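Side-chain contact in membrane protein (Acinetobacter baumannii AB307-0294, PDB 5DL5), which probably forms a beta-barrel channel of the OprD porin family through the outer membrane, letting small molecules, including antibiotics, diffuse in: residues S321-F326 with S400-S405. Numbering follows the deposited sequence.
Sequences SYMSDF and SYYRAS. With C8E ((hydroxyethyloxy)tri(ethyloxy)octane), chain B.
Met323 and Ser324, at the turn of a long loop, pack against the side chain of Tyr402 on the barrel wall: a buried loop-to-strand contact, chiefly apolar, with no hydrogen bond passing directly between 321-326 and 400-405. The methionine does most of the touching. Its side chain runs extended as far as SD and bends at chi3 (71°), which brings the terminal methyl CE to the root of the tyrosine, 3.2 Å from Tyr402 CB and 3.3 Å from Tyr402 CG; the two side chains cross at about a right angle. Further along the ring, Ser324 CB lies 3.6 Å from Tyr402 CE1, approaching the ring obliquely, as CE does. At the start of 400-405, Ser400 OG is only loosely apposed to Met323 CB, at 4.2 Å.

Residues 321-326 belong to the connection between strands 289-300 and 332-341, and side chains alternate along strand 394-404, Ser400 and Tyr402 facing this loop while Tyr401 and Arg403 point away from it. A loop folded inward against the barrel wall is how OprD-type porins narrow their channel, and this one may contribute to that here. Polar anchors come from the neighbouring strand 371-384: Glu374 is hydrogen-bonded to both Tyr402 OH and Ser324 OG, and Glu376 to Ser400 OG and the backbone N of Met323 and Ser324, so two carboxylates tie loop and strand together where the segments themselves share no bond. Ser324 OG also accepts from Phe326 N at 3.2 Å, closing an ST turn that helps fix the serine's rotation. On the loop's other flank a C8E detergent molecule gives a hydrogen bond from O21 to Tyr322 O (2.9 Å), and its C20 comes within 4.1 Å of Met323 CG.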
loop_
_atom_site.group_PDB
_atom_site.type_symbol
_atom_site.label_atom_id
_atom_site.label_comp_id
_atom_site.label_asym_id
_atom_site.label_seq_id
_atom_site.Cartn_x
_atom_site.Cartn_y
_atom_site.Cartn_z
ATOM N N SER A 321 -6.015 9.239 2.476
ATOM C CA SER A 321 -4.985 8.344 2.962
ATOM C C SER A 321 -3.626 8.981 2.707
ATOM O O SER A 321 -3.185 9.017 1.567
ATOM C CB SER A 321 -4.985 6.995 2.201
ATOM O OG SER A 321 -4.080 6.095 2.900
ATOM N N TYR A 322 -3.024 9.498 3.756
ATOM C CA TYR A 322 -1.694 10.152 3.705
ATOM C C TYR A 322 -0.933 9.657 4.911
ATOM O O TYR A 322 -0.650 8.497 4.953
ATOM C CB TYR A 322 -1.797 11.721 3.655
ATOM C CG TYR A 322 -2.448 12.241 2.358
ATOM C CD1 TYR A 322 -1.694 12.322 1.166
ATOM C CD2 TYR A 322 -3.821 12.548 2.305
ATOM C CE1 TYR A 322 -2.281 12.698 -0.042
ATOM C CE2 TYR A 322 -4.424 12.930 1.116
ATOM C CZ TYR A 322 -3.631 13.094 -0.031
ATOM O OH TYR A 322 -4.206 13.535 -1.189
ATOM N N MET A 323 -0.660 10.441 5.942
ATOM C CA MET A 323 -0.047 9.848 7.127
ATOM C C MET A 323 -1.188 9.121 7.862
ATOM O O MET A 323 -1.069 7.966 8.169
ATOM C CB MET A 323 0.636 10.841 8.027
ATOM C CG MET A 323 1.117 10.099 9.283
ATOM S SD MET A 323 1.833 11.223 10.452
ATOM C CE MET A 323 0.422 12.107 11.057
ATOM N N SER A 324 -2.316 9.798 8.138
ATOM C CA SER A 324 -3.496 9.091 8.630
ATOM C C SER A 324 -4.286 8.527 7.501
ATOM O O SER A 324 -4.332 9.097 6.410
ATOM C CB SER A 324 -4.424 10.053 9.446
ATOM O OG SER A 324 -5.640 9.435 9.715
ATOM N N ASP A 325 -4.948 7.404 7.742
ATOM C CA ASP A 325 -5.781 6.797 6.720
ATOM C C ASP A 325 -7.261 7.050 6.905
ATOM O O ASP A 325 -8.073 6.520 6.096
ATOM C CB ASP A 325 -5.564 5.328 6.706
ATOM C CG ASP A 325 -4.174 4.969 6.150
ATOM O OD1 ASP A 325 -3.755 5.490 5.108
ATOM O OD2 ASP A 325 -3.584 4.094 6.742
ATOM N N PHE A 326 -7.665 7.788 7.926
ATOM C CA PHE A 326 -9.137 8.196 8.026
ATOM C C PHE A 326 -10.042 6.964 8.050
ATOM O O PHE A 326 -11.029 6.842 7.379
ATOM C CB PHE A 326 -9.535 9.274 6.984
ATOM C CG PHE A 326 -8.718 10.577 7.181
ATOM C CD1 PHE A 326 -7.427 10.698 6.669
ATOM C CD2 PHE A 326 -9.201 11.617 7.972
ATOM C CE1 PHE A 326 -6.628 11.845 6.959
ATOM C CE2 PHE A 326 -8.455 12.796 8.237
ATOM C CZ PHE A 326 -7.127 12.863 7.783
ATOM N N SER A 400 3.577 16.272 6.499
ATOM C CA SER A 400 2.243 16.244 7.069
ATOM C C SER A 400 2.216 16.957 8.382
ATOM O O SER A 400 3.023 16.651 9.320
ATOM C CB SER A 400 1.755 14.837 7.254
ATOM O OG SER A 400 1.444 14.375 5.997
ATOM N N TYR A 401 1.308 17.917 8.469
ATOM C CA TYR A 401 1.021 18.549 9.759
ATOM C C TYR A 401 -0.352 17.941 10.219
ATOM O O TYR A 401 -1.369 18.106 9.518
ATOM C CB TYR A 401 1.119 20.113 9.664
ATOM C CG TYR A 401 0.536 20.917 10.868
ATOM C CD1 TYR A 401 -0.804 21.286 10.848
ATOM C CD2 TYR A 401 1.308 21.383 11.936
ATOM C CE1 TYR A 401 -1.422 21.985 11.862
ATOM C CE2 TYR A 401 0.695 22.142 12.971
ATOM C CZ TYR A 401 -0.702 22.401 12.927
ATOM O OH TYR A 401 -1.468 23.139 13.857
ATOM N N TYR A 402 -0.329 17.146 11.306
ATOM C CA TYR A 402 -1.437 16.357 11.674
ATOM C C TYR A 402 -1.882 16.677 13.083
ATOM O O TYR A 402 -1.038 16.767 13.984
ATOM C CB TYR A 402 -1.110 14.888 11.535
ATOM C CG TYR A 402 -2.152 13.959 12.102
ATOM C CD1 TYR A 402 -3.251 13.571 11.324
ATOM C CD2 TYR A 402 -2.064 13.490 13.403
ATOM C CE1 TYR A 402 -4.216 12.721 11.803
ATOM C CE2 TYR A 402 -3.066 12.688 13.953
ATOM C CZ TYR A 402 -4.132 12.275 13.124
ATOM O OH TYR A 402 -5.118 11.473 13.577
ATOM N N ARG A 403 -3.212 16.879 13.268
ATOM C CA ARG A 403 -3.739 17.158 14.566
ATOM C C ARG A 403 -5.018 16.364 14.826
ATOM O O ARG A 403 -5.780 16.183 13.935
ATOM C CB ARG A 403 -4.055 18.674 14.745
ATOM C CG ARG A 403 -2.839 19.624 14.773
ATOM C CD ARG A 403 -1.851 19.379 15.892
ATOM N NE ARG A 403 -0.624 20.220 15.795
ATOM C CZ ARG A 403 0.476 19.948 15.085
ATOM N NH1 ARG A 403 0.582 18.860 14.341
ATOM N NH2 ARG A 403 1.517 20.782 15.128
ATOM N N ALA A 404 -5.295 16.011 16.088
ATOM C CA ALA A 404 -6.459 15.214 16.367
ATOM C C ALA A 404 -7.012 15.617 17.697
ATOM O O ALA A 404 -6.294 16.220 18.504
ATOM C CB ALA A 404 -6.085 13.728 16.312
ATOM N N SER A 405 -8.259 15.286 17.964
ATOM C CA SER A 405 -8.776 15.593 19.342
ATOM C C SER A 405 -8.081 14.775 20.453
ATOM O O SER A 405 -7.322 13.798 20.208
ATOM C CB SER A 405 -10.324 15.461 19.499
ATOM O OG SER A 405 -10.843 14.452 18.811
HETATM C C6 C8E B . 7.047 -1.372 15.627
HETATM C C7 C8E B . 7.555 0.019 15.153
HETATM C C8 C8E B . 6.987 1.249 15.901
HETATM O O9 C8E B . 6.785 2.447 15.067
HETATM C C10 C8E B . 5.409 2.802 15.156
HETATM C C11 C8E B . 4.594 2.002 14.125
HETATM O O12 C8E B . 3.365 2.629 13.831
HETATM C C13 C8E B . 3.417 3.927 13.221
HETATM C C14 C8E B . 3.320 3.817 11.723
HETATM O O15 C8E B . 2.337 4.663 11.132
HETATM C C16 C8E B . 0.980 4.583 11.591
HETATM C C17 C8E B . 0.143 4.878 10.348
HETATM O O18 C8E B . 0.969 5.736 9.503
HETATM C C19 C8E B . 0.842 5.501 8.094
HETATM C C20 C8E B . 1.641 6.559 7.352
HETATM O O21 C8E B . 1.435 6.682 5.916
#